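PDB 2B6N: proteinase K from Serratia sp., which acts as a serine-type endopeptidase of the subtilase (peptidase S8) family, cutting peptide bonds probably through the charge-relay system of its family, this chain being the protease part. Local coordinates for residues A[115-120]-A[151-156]; A[145-150]-A[244-249]; A[40-45]-A[91-96]. One frame throughout, in Å; residues are numbered along the deposited sequence.

Contact 1: A[115-120]-A[151-156]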
ATOM      1  N   ASN A 115      13.321  -3.707   9.434  1.00  8.20           N
ATOM      2  CA  ASN A 115      13.741  -3.739  10.823  1.00  9.40           C
ATOM      3  C   ASN A 115      13.567  -2.371  11.443  1.00  9.14           C
ATOM      4  O   ASN A 115      13.134  -2.266  12.586  1.00 10.37           O
ATOM      5  CB  ASN A 115      15.189  -4.219  10.973  1.00  9.35           C
ATOM      6  CG  ASN A 115      15.367  -5.703  10.635  1.00 12.30           C
ATOM      7  OD1 ASN A 115      14.415  -6.488  10.652  1.00 14.08           O
ATOM      8  ND2 ASN A 115      16.605  -6.093  10.347  1.00 10.42           N
ATOM      9  N   TRP A 116      13.898  -1.321  10.685  1.00  8.82           N
ATOM     10  CA  TRP A 116      13.754   0.048  11.186  1.00  8.74           C
ATOM     11  C   TRP A 116      12.322   0.314  11.631  1.00  8.61           C
ATOM     12  O   TRP A 116      12.107   0.850  12.718  1.00  8.77           O
ATOM     13  CB  TRP A 116      14.228   1.112  10.170  1.00  8.43           C
ATOM     14  CG  TRP A 116      14.268   2.498  10.784  1.00  9.78           C
ATOM     15  CD1 TRP A 116      15.321   3.083  11.432  1.00 10.14           C
ATOM     16  CD2 TRP A 116      13.187   3.423  10.857  1.00 10.51           C
ATOM     17  NE1 TRP A 116      14.973   4.336  11.875  1.00 10.31           N
ATOM     18  CE2 TRP A 116      13.661   4.567  11.546  1.00 10.50           C
ATOM     19  CE3 TRP A 116      11.859   3.405  10.403  1.00 10.20           C
ATOM     20  CZ2 TRP A 116      12.857   5.684  11.783  1.00 10.31           C
ATOM     21  CZ3 TRP A 116      11.056   4.527  10.636  1.00  9.59           C
ATOM     22  CH2 TRP A 116      11.564   5.646  11.323  1.00  9.62           C
ATOM     23  N   VAL A 117      11.350  -0.049  10.791  1.00  9.00           N
ATOM     24  CA  VAL A 117       9.923   0.104  11.158  1.00  9.01           C
ATOM     25  C   VAL A 117       9.591  -0.679  12.439  1.00  9.55           C
ATOM     26  O   VAL A 117       8.971  -0.123  13.359  1.00  8.86           O
ATOM     27  CB  VAL A 117       8.961  -0.302   9.998  1.00  9.51           C
ATOM     28  CG1 VAL A 117       7.477  -0.229  10.450  1.00 10.02           C
ATOM     29  CG2 VAL A 117       9.187   0.607   8.770  1.00  9.57           C
ATOM     30  N   LYS A 118       9.992  -1.956  12.483  1.00  9.39           N
ATOM     31  CA  LYS A 118       9.804  -2.806  13.671  1.00 10.30           C
ATOM     32  C   LYS A 118      10.321  -2.121  14.944  1.00 11.29           C
ATOM     33  O   LYS A 118       9.636  -2.100  15.975  1.00 11.43           O
ATOM     34  CB  LYS A 118      10.502  -4.163  13.491  1.00 10.10           C
ATOM     35  CG  LYS A 118      10.380  -5.086  14.716  1.00 10.62           C
ATOM     36  CD  LYS A 118      11.028  -6.419  14.464  1.00  9.39           C
ATOM     37  CE  LYS A 118      12.551  -6.323  14.487  1.00  8.88           C
ATOM     38  NZ  LYS A 118      13.164  -7.639  14.120  1.00 10.54           N
ATOM     39  N   ASN A 119      11.518  -1.549  14.857  1.00 12.13           N
ATOM     40  CA  ASN A 119      12.166  -0.971  16.023  1.00 13.29           C
ATOM     41  C   ASN A 119      11.671   0.418  16.393  1.00 13.77           C
ATOM     42  O   ASN A 119      11.832   0.834  17.539  1.00 14.57           O
ATOM     43  CB  ASN A 119      13.696  -1.014  15.875  1.00 13.65           C
ATOM     44  CG  ASN A 119      14.217  -2.435  15.748  1.00 14.52           C
ATOM     45  OD1 ASN A 119      13.670  -3.372  16.344  1.00 19.06           O
ATOM     46  ND2 ASN A 119      15.263  -2.609  14.970  1.00 17.65           N
ATOM     47  N   ASN A 120      11.052   1.117  15.443  1.00 13.99           N
ATOM     48  CA  ASN A 120      10.705   2.528  15.626  1.00 14.29           C
ATOM     49  C   ASN A 120       9.217   2.861  15.635  1.00 14.18           C
ATOM     50  O   ASN A 120       8.826   3.932  16.101  1.00 13.65           O
ATOM     51  CB  ASN A 120      11.417   3.380  14.597  1.00 14.38           C
ATOM     52  CG  ASN A 120      12.877   3.540  14.922  1.00 15.56           C
ATOM     53  OD1 ASN A 120      13.245   4.405  15.716  1.00 18.08           O
ATOM     54  ND2 ASN A 120      13.709   2.677  14.367  1.00 14.60           N
ATOM     55  N   ILE A 151       3.061  -4.655  13.875  1.00 10.20           N
ATOM     56  CA  ILE A 151       2.855  -3.733  12.746  1.00  9.45           C
ATOM     57  C   ILE A 151       2.268  -4.509  11.583  1.00  8.68           C
ATOM     58  O   ILE A 151       2.847  -5.494  11.133  1.00  7.96           O
ATOM     59  CB  ILE A 151       4.169  -3.014  12.309  1.00  9.26           C
ATOM     60  CG1 ILE A 151       4.738  -2.155  13.453  1.00 11.45           C
ATOM     61  CG2 ILE A 151       3.942  -2.145  11.076  1.00  9.81           C
ATOM     62  CD1 ILE A 151       5.991  -2.743  14.101  1.00 13.13           C
ATOM     63  N   THR A 152       1.114  -4.056  11.101  1.00  7.28           N
ATOM     64  CA  THR A 152       0.489  -4.659   9.936  1.00  7.09           C
ATOM     65  C   THR A 152       1.332  -4.323   8.707  1.00  6.65           C
ATOM     66  O   THR A 152       1.558  -3.146   8.437  1.00  7.87           O
ATOM     67  CB  THR A 152      -0.961  -4.113   9.763  1.00  7.14           C
ATOM     68  OG1 THR A 152      -1.743  -4.465  10.925  1.00  6.19           O
ATOM     69  CG2 THR A 152      -1.630  -4.647   8.494  1.00  7.65           C
ATOM     70  N   PHE A 153       1.795  -5.352   7.988  1.00  5.78           N
ATOM     71  CA  PHE A 153       2.506  -5.167   6.711  1.00  5.94           C
ATOM     72  C   PHE A 153       1.648  -5.511   5.503  1.00  6.19           C
ATOM     73  O   PHE A 153       1.018  -6.576   5.442  1.00  6.33           O
ATOM     74  CB  PHE A 153       3.788  -6.011   6.669  1.00  6.05           C
ATOM     75  CG  PHE A 153       4.975  -5.304   7.200  1.00  5.70           C
ATOM     76  CD1 PHE A 153       5.061  -4.973   8.540  1.00  7.11           C
ATOM     77  CD2 PHE A 153       6.012  -4.964   6.352  1.00  5.84           C
ATOM     78  CE1 PHE A 153       6.159  -4.311   9.028  1.00  6.80           C
ATOM     79  CE2 PHE A 153       7.129  -4.299   6.837  1.00  5.28           C
ATOM     80  CZ  PHE A 153       7.201  -3.968   8.174  1.00  5.98           C
ATOM     81  N   VAL A 154       1.667  -4.608   4.528  1.00  5.81           N
ATOM     82  CA  VAL A 154       0.880  -4.739   3.304  1.00  6.17           C
ATOM     83  C   VAL A 154       1.878  -4.608   2.150  1.00  5.99           C
ATOM     84  O   VAL A 154       2.676  -3.672   2.132  1.00  6.41           O
ATOM     85  CB  VAL A 154      -0.192  -3.621   3.201  1.00  5.96           C
ATOM     86  CG1 VAL A 154      -1.033  -3.817   1.918  1.00  6.13           C
ATOM     87  CG2 VAL A 154      -1.108  -3.614   4.438  1.00  5.30           C
ATOM     88  N   VAL A 155       1.840  -5.548   1.210  1.00  5.71           N
ATOM     89  CA  VAL A 155       2.865  -5.657   0.159  1.00  5.37           C
ATOM     90  C   VAL A 155       2.266  -5.937  -1.215  1.00  5.83           C
ATOM     91  O   VAL A 155       1.193  -6.553  -1.325  1.00  5.40           O
ATOM     92  CB  VAL A 155       3.980  -6.729   0.488  1.00  5.95           C
ATOM     93  CG1 VAL A 155       4.456  -6.588   1.929  1.00  4.24           C
ATOM     94  CG2 VAL A 155       3.500  -8.181   0.229  1.00  6.13           C
ATOM     95  N   ALA A 156       2.960  -5.484  -2.258  1.00  6.03           N
ATOM     96  CA  ALA A 156       2.522  -5.718  -3.639  1.00  5.95           C
ATOM     97  C   ALA A 156       2.761  -7.175  -4.021  1.00  6.64           C
ATOM     98  O   ALA A 156       3.795  -7.770  -3.634  1.00  7.17           O
ATOM     99  CB  ALA A 156       3.255  -4.781  -4.591  1.00  6.48           C
TER

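Contact 2: A[145-150]-A[244-249]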
ATOM      1  N   ALA A 145       8.679 -11.133  11.389  1.00  7.75           N
ATOM      2  CA  ALA A 145       9.089 -10.628  12.696  1.00  8.47           C
ATOM      3  C   ALA A 145       8.500  -9.248  13.010  1.00  8.51           C
ATOM      4  O   ALA A 145       8.066  -9.007  14.146  1.00  8.62           O
ATOM      5  CB  ALA A 145      10.649 -10.601  12.824  1.00  8.21           C
ATOM      6  N   ALA A 146       8.478  -8.338  12.021  1.00  7.59           N
ATOM      7  CA  ALA A 146       7.895  -6.998  12.237  1.00  7.95           C
ATOM      8  C   ALA A 146       6.393  -7.088  12.512  1.00  7.86           C
ATOM      9  O   ALA A 146       5.858  -6.346  13.339  1.00  8.65           O
ATOM     10  CB  ALA A 146       8.175  -6.066  11.035  1.00  8.32           C
ATOM     11  N   VAL A 147       5.730  -8.016  11.822  1.00  8.13           N
ATOM     12  CA  VAL A 147       4.306  -8.277  12.036  1.00  9.13           C
ATOM     13  C   VAL A 147       4.066  -8.869  13.436  1.00  9.60           C
ATOM     14  O   VAL A 147       3.140  -8.451  14.129  1.00 10.00           O
ATOM     15  CB  VAL A 147       3.704  -9.170  10.922  1.00  9.01           C
ATOM     16  CG1 VAL A 147       2.261  -9.532  11.237  1.00  9.94           C
ATOM     17  CG2 VAL A 147       3.770  -8.414   9.566  1.00  7.19           C
ATOM     18  N   ALA A 148       4.905  -9.827  13.839  1.00 10.17           N
ATOM     19  CA  ALA A 148       4.813 -10.407  15.186  1.00 11.16           C
ATOM     20  C   ALA A 148       5.045  -9.340  16.265  1.00 12.01           C
ATOM     21  O   ALA A 148       4.575  -9.484  17.401  1.00 12.80           O
ATOM     22  CB  ALA A 148       5.771 -11.572  15.348  1.00 11.16           C
ATOM     23  N   ALA A 149       5.730  -8.261  15.894  1.00 11.91           N
ATOM     24  CA  ALA A 149       5.984  -7.125  16.780  1.00 12.36           C
ATOM     25  C   ALA A 149       4.848  -6.100  16.790  1.00 12.25           C
ATOM     26  O   ALA A 149       4.928  -5.086  17.482  1.00 13.21           O
ATOM     27  CB  ALA A 149       7.333  -6.453  16.417  1.00 12.54           C
ATOM     28  N   GLY A 150       3.796  -6.359  16.014  1.00 12.01           N
ATOM     29  CA  GLY A 150       2.569  -5.565  16.084  1.00 11.44           C
ATOM     30  C   GLY A 150       2.286  -4.591  14.955  1.00 11.32           C
ATOM     31  O   GLY A 150       1.372  -3.782  15.064  1.00 11.95           O
ATOM     32  N   LEU A 244      -6.837  -3.336  17.375  1.00 12.69           N
ATOM     33  CA  LEU A 244      -6.685  -4.483  16.492  1.00 11.83           C
ATOM     34  C   LEU A 244      -5.218  -4.876  16.346  1.00 12.08           C
ATOM     35  O   LEU A 244      -4.365  -4.018  16.124  1.00 12.13           O
ATOM     36  CB  LEU A 244      -7.259  -4.167  15.110  1.00 11.67           C
ATOM     37  CG  LEU A 244      -8.741  -3.811  15.027  1.00  9.74           C
ATOM     38  CD1 LEU A 244      -9.019  -3.298  13.603  1.00 11.11           C
ATOM     39  CD2 LEU A 244      -9.591  -5.048  15.382  1.00 10.84           C
ATOM     40  N   SER A 245      -4.934  -6.170  16.480  1.00 11.75           N
ATOM     41  CA  SER A 245      -3.623  -6.706  16.130  1.00 12.30           C
ATOM     42  C   SER A 245      -3.557  -6.821  14.610  1.00 12.04           C
ATOM     43  O   SER A 245      -4.596  -6.799  13.940  1.00 12.13           O
ATOM     44  CB  SER A 245      -3.443  -8.104  16.717  1.00 12.44           C
ATOM     45  OG  SER A 245      -4.298  -9.015  16.039  1.00 13.11           O
ATOM     46  N   PRO A 246      -2.341  -6.978  14.054  1.00 12.10           N
ATOM     47  CA  PRO A 246      -2.210  -7.278  12.620  1.00 11.90           C
ATOM     48  C   PRO A 246      -3.100  -8.417  12.119  1.00 12.17           C
ATOM     49  O   PRO A 246      -3.743  -8.276  11.074  1.00 12.54           O
ATOM     50  CB  PRO A 246      -0.726  -7.635  12.475  1.00 11.53           C
ATOM     51  CG  PRO A 246      -0.059  -6.794  13.523  1.00 12.08           C
ATOM     52  CD  PRO A 246      -1.027  -6.821  14.705  1.00 11.83           C
ATOM     53  N   ALA A 247      -3.153  -9.530  12.860  1.00 11.69           N
ATOM     54  CA  ALA A 247      -3.981 -10.659  12.465  1.00 11.74           C
ATOM     55  C   ALA A 247      -5.461 -10.261  12.394  1.00 11.69           C
ATOM     56  O   ALA A 247      -6.189 -10.696  11.490  1.00 11.20           O
ATOM     57  CB  ALA A 247      -3.773 -11.836  13.427  1.00 11.35           C
ATOM     58  N   GLN A 248      -5.889  -9.431  13.342  1.00 11.46           N
ATOM     59  CA  GLN A 248      -7.284  -8.941  13.385  1.00 11.82           C
ATOM     60  C   GLN A 248      -7.569  -7.940  12.252  1.00 11.71           C
ATOM     61  O   GLN A 248      -8.664  -7.956  11.675  1.00 11.42           O
ATOM     62  CB  GLN A 248      -7.585  -8.320  14.740  1.00 12.37           C
ATOM     63  CG  GLN A 248      -7.590  -9.342  15.899  1.00 11.27           C
ATOM     64  CD  GLN A 248      -7.731  -8.710  17.272  1.00 13.31           C
ATOM     65  OE1 GLN A 248      -7.205  -7.625  17.545  1.00 11.83           O
ATOM     66  NE2 GLN A 248      -8.462  -9.398  18.166  1.00 14.71           N
ATOM     67  N   VAL A 249      -6.591  -7.078  11.945  1.00 10.87           N
ATOM     68  CA  VAL A 249      -6.686  -6.217  10.749  1.00 10.68           C
ATOM     69  C   VAL A 249      -6.840  -7.064   9.474  1.00 10.31           C
ATOM     70  O   VAL A 249      -7.698  -6.786   8.640  1.00  9.80           O
ATOM     71  CB  VAL A 249      -5.511  -5.221  10.640  1.00 10.61           C
ATOM     72  CG1 VAL A 249      -5.581  -4.458   9.317  1.00 11.04           C
ATOM     73  CG2 VAL A 249      -5.519  -4.255  11.852  1.00 11.67           C
TER

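Contact 3: A[40-45]-A[91-96]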
ATOM      1  N   THR A  40      10.935   4.448  -2.400  1.00  5.76           N
ATOM      2  CA  THR A  40      11.977   5.325  -2.943  1.00  7.14           C
ATOM      3  C   THR A  40      12.139   6.626  -2.153  1.00  7.51           C
ATOM      4  O   THR A  40      12.923   7.488  -2.540  1.00  8.18           O
ATOM      5  CB  THR A  40      11.711   5.701  -4.422  1.00  6.87           C
ATOM      6  OG1 THR A  40      10.490   6.455  -4.514  1.00  7.00           O
ATOM      7  CG2 THR A  40      11.640   4.468  -5.320  1.00  8.26           C
ATOM      8  N   GLY A  41      11.399   6.756  -1.049  1.00  7.84           N
ATOM      9  CA  GLY A  41      11.356   7.984  -0.261  1.00  8.74           C
ATOM     10  C   GLY A  41      10.015   8.670  -0.493  1.00  9.10           C
ATOM     11  O   GLY A  41       9.201   8.169  -1.254  1.00  9.77           O
ATOM     12  N   VAL A  42       9.790   9.816   0.151  1.00  8.29           N
ATOM     13  CA  VAL A  42       8.543  10.569  -0.027  1.00  8.36           C
ATOM     14  C   VAL A  42       8.879  12.044  -0.108  1.00  8.50           C
ATOM     15  O   VAL A  42       9.687  12.541   0.688  1.00  8.28           O
ATOM     16  CB  VAL A  42       7.538  10.367   1.159  1.00  8.07           C
ATOM     17  CG1 VAL A  42       6.276  11.200   0.937  1.00  7.98           C
ATOM     18  CG2 VAL A  42       7.161   8.887   1.339  1.00  7.94           C
ATOM     19  N   LEU A  43       8.269  12.745  -1.069  1.00  8.75           N
ATOM     20  CA  LEU A  43       8.373  14.208  -1.100  1.00  8.98           C
ATOM     21  C   LEU A  43       7.492  14.763   0.032  1.00  8.81           C
ATOM     22  O   LEU A  43       6.282  14.954  -0.145  1.00  8.21           O
ATOM     23  CB  LEU A  43       7.956  14.774  -2.472  1.00  9.21           C
ATOM     24  CG  LEU A  43       8.155  16.292  -2.626  1.00  9.88           C
ATOM     25  CD1 LEU A  43       9.644  16.641  -2.762  1.00 10.97           C
ATOM     26  CD2 LEU A  43       7.351  16.848  -3.804  1.00 10.29           C
ATOM     27  N   ASN A  44       8.103  14.999   1.199  1.00  9.60           N
ATOM     28  CA  ASN A  44       7.354  15.377   2.405  1.00  9.56           C
ATOM     29  C   ASN A  44       6.577  16.677   2.251  1.00  9.47           C
ATOM     30  O   ASN A  44       5.519  16.844   2.866  1.00  8.92           O
ATOM     31  CB  ASN A  44       8.268  15.493   3.634  1.00 10.52           C
ATOM     32  CG  ASN A  44       8.970  14.191   3.977  1.00 12.07           C
ATOM     33  OD1 ASN A  44      10.146  14.196   4.367  1.00 13.96           O
ATOM     34  ND2 ASN A  44       8.261  13.071   3.839  1.00  9.41           N
ATOM     35  N   THR A  45       7.093  17.570   1.408  1.00  8.75           N
ATOM     36  CA  THR A  45       6.513  18.907   1.224  1.00  9.04           C
ATOM     37  C   THR A  45       5.333  18.911   0.244  1.00  9.08           C
ATOM     38  O   THR A  45       4.714  19.966   0.011  1.00  9.36           O
ATOM     39  CB  THR A  45       7.570  19.909   0.714  1.00  8.93           C
ATOM     40  OG1 THR A  45       8.197  19.376  -0.453  1.00  8.76           O
ATOM     41  CG2 THR A  45       8.661  20.150   1.778  1.00  9.64           C
ATOM     42  N   VAL A  91      -3.948  10.396   8.091  1.00  8.54           N
ATOM     43  CA  VAL A  91      -2.913   9.489   8.592  1.00  8.21           C
ATOM     44  C   VAL A  91      -1.558  10.196   8.652  1.00  8.40           C
ATOM     45  O   VAL A  91      -1.291  11.120   7.866  1.00  8.67           O
ATOM     46  CB  VAL A  91      -2.810   8.201   7.714  1.00  8.56           C
ATOM     47  CG1 VAL A  91      -2.079   8.470   6.402  1.00  6.84           C
ATOM     48  CG2 VAL A  91      -2.157   7.051   8.484  1.00  8.19           C
ATOM     49  N   ASN A  92      -0.709   9.791   9.595  1.00  8.07           N
ATOM     50  CA  ASN A  92       0.700  10.205   9.562  1.00  9.66           C
ATOM     51  C   ASN A  92       1.476   9.327   8.590  1.00  9.21           C
ATOM     52  O   ASN A  92       1.248   8.122   8.529  1.00  9.03           O
ATOM     53  CB  ASN A  92       1.298  10.136  10.959  1.00 10.22           C
ATOM     54  CG  ASN A  92       0.510  10.954  11.933  1.00 15.04           C
ATOM     55  OD1 ASN A  92       0.404  12.167  11.772  1.00 17.01           O
ATOM     56  ND2 ASN A  92      -0.110  10.292  12.921  1.00 18.80           N
ATOM     57  N   VAL A  93       2.372   9.945   7.822  1.00  8.85           N
ATOM     58  CA  VAL A  93       3.136   9.268   6.787  1.00  9.16           C
ATOM     59  C   VAL A  93       4.609   9.389   7.143  1.00  8.41           C
ATOM     60  O   VAL A  93       5.097  10.493   7.401  1.00  9.08           O
ATOM     61  CB  VAL A  93       2.891   9.880   5.383  1.00  8.77           C
ATOM     62  CG1 VAL A  93       3.824   9.234   4.316  1.00  9.92           C
ATOM     63  CG2 VAL A  93       1.422   9.710   4.976  1.00 10.51           C
ATOM     64  N   VAL A  94       5.294   8.251   7.169  1.00  7.39           N
ATOM     65  CA  VAL A  94       6.736   8.208   7.434  1.00  6.88           C
ATOM     66  C   VAL A  94       7.473   7.499   6.294  1.00  6.53           C
ATOM     67  O   VAL A  94       7.242   6.320   6.002  1.00  6.99           O
ATOM     68  CB  VAL A  94       7.065   7.533   8.804  1.00  6.65           C
ATOM     69  CG1 VAL A  94       8.606   7.451   9.000  1.00  8.38           C
ATOM     70  CG2 VAL A  94       6.439   8.281   9.945  1.00  7.74           C
ATOM     71  N   GLY A  95       8.374   8.231   5.650  1.00  6.56           N
ATOM     72  CA  GLY A  95       9.182   7.669   4.574  1.00  6.13           C
ATOM     73  C   GLY A  95      10.361   6.849   5.080  1.00  6.23           C
ATOM     74  O   GLY A  95      11.155   7.309   5.925  1.00  6.37           O
ATOM     75  N   VAL A  96      10.455   5.620   4.581  1.00  5.66           N
ATOM     76  CA  VAL A  96      11.597   4.738   4.854  1.00  6.51           C
ATOM     77  C   VAL A  96      12.195   4.416   3.495  1.00  6.73           C
ATOM     78  O   VAL A  96      11.645   3.618   2.745  1.00  6.26           O
ATOM     79  CB  VAL A  96      11.168   3.468   5.631  1.00  6.44           C
ATOM     80  CG1 VAL A  96      12.386   2.622   6.001  1.00  6.34           C
ATOM     81  CG2 VAL A  96      10.446   3.887   6.911  1.00  5.62           C
TER

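Contact 1: A[115-120]-A[151-156]
Ile-151 meets the last turns of helix 107-120 through both of its branches. From CB, which points toward the helix, CG2 runs to CG1 of Val-117, 4.1 Å away, and the two side chains lie at a slant to each other. The other branch, with CG1 anti to the carbonyl carbon (chi1 -61°), carries CD1 onto the helix backbone, where it rests 3.8 Å from Lys-118 CA and 4.0 Å from Val-117 O. Its chi2 of 107° departs from a staggered value, consistent with a methyl fitted against a fixed backbone. This is a helix laid on the central parallel sheet of the subtilisin-like fold: Val-117 also touches Phe-36 and Ile-38 of strand 34-39, so one valine spans residues of two strands. Its CG1 reaches Phe-153 as well, approaching CZ obliquely at 4.4 Å. That ring is bordered in its own plane by Ile-151 O, 3.4 Å from Phe-153 CD1, and further lined by Ala-146 and Val-147 of helix 137-148. On the helix itself, Asn-120 ND2 donates to Trp-116 O at 2.9 Å, with the acceptor almost in its amide plane, and sits over one face of the indole, offset toward the rim.

Contact 2: A[145-150]-A[244-249]
Val-147 O, at the end of helix 137-148, accepts a hydrogen bond from Gly-150 N at 2.9 Å and is met from the other segment by Pro-246 CG at 3.7 Å. The bond belongs to a Schellman motif, in which the positive phi of Gly-150 (106°) turns the chain out of the helix. The same CG lies 3.5 Å from Gly-150 C, so the proline ring sits on the turn. Val-147 adds a second touch: with CG1 anti to the backbone nitrogen (chi1 175°), that methyl comes to 3.7 Å from Pro-246 CB, valine and ring lying alongside and running in opposing directions. Pro-246 opens helix 246-256, whose N terminus is closed by a capping box: Gln-248 N donates to the N-cap Ser-245 OG at 3.2 Å, and Ser-245 N to Gln-248 OE1 at 2.9 Å. The C-terminal end of one helix abuts the N-terminal end of another, near the surface, with Thr-152 of the adjoining strand also against Pro-246. Schellman turn and capping box each bind backbone N-H groups within their own segment, and the ring nitrogen of Pro-246 has no hydrogen to donate, so what the two ends offer each other is carbon surface and a carbonyl oxygen.

Contact 3: A[40-45]-A[91-96]
An apolar, buried contact joins the loop that leaves strand 34-39 to the neighbouring strand 92-97 of the central parallel sheet. In the strand order, 92-97 lies between 34-39 and 53-58, so the chain running from 34-39 to 53-58 has to pass 92-97, and Val-42 makes the closest contacts with segment 91-96. The valine's CB points toward the strand. With CG1 anti to the backbone N (chi1 179°), CG2 falls anti to the carbonyl carbon and comes to 4.0 Å from Gly-95 CA and, more loosely, to 4.5 Å from Val-93 CG1. Gly-95 has no side chain, which lets the methyl settle directly against the strand backbone. Phe-49 of a loop and Ala-77 of helix 72-81 also touch Val-42, and this alanine touches Val-93 as well. Just before Val-42, Gly-41 has a phi of 107°, where a side chain would press on the carbonyl O of Thr-40. Several side-chain polar groups of the loop are bonded outside the two segments: Thr-40 OG1 with Gly-73 N and Asp-68 OD1, Asn-44 OD1 with Ser-55 OG. The loop starts right after Asp-39, the predicted charge-relay aspartate, whose side chain is about 6 Å from that of Val-42; His-72, also predicted, is about 9 Å away. The closest approaches are of a methyl to a methyl and a backbone carbon; near the predicted charge-relay residues, without touching them, the valine offers hydrocarbon.

How the contacts relate
From the N terminus, contact 3 comes first: it ties the loop after strand 34-39 to strand 92-97 and closes before the others open. The chain then enters helix 107-120, which begins contact 1; Trp-116 and Val-117 of that helix also pack on Val-96, linking the two regions. Contact 2 opens on helix 137-148 before contact 1 closes on strand 152-156, and it closes only at helix 246-256, so contacts 1 and 2 cross. They meet where Lys-118 touches Ala-149 and where Thr-152 touches Pro-246. Contacts 1 and 3 reach the same sheet, whereas contact 2 joins two helix ends at the surface, about 11 Å from contact 3 at the nearest atoms.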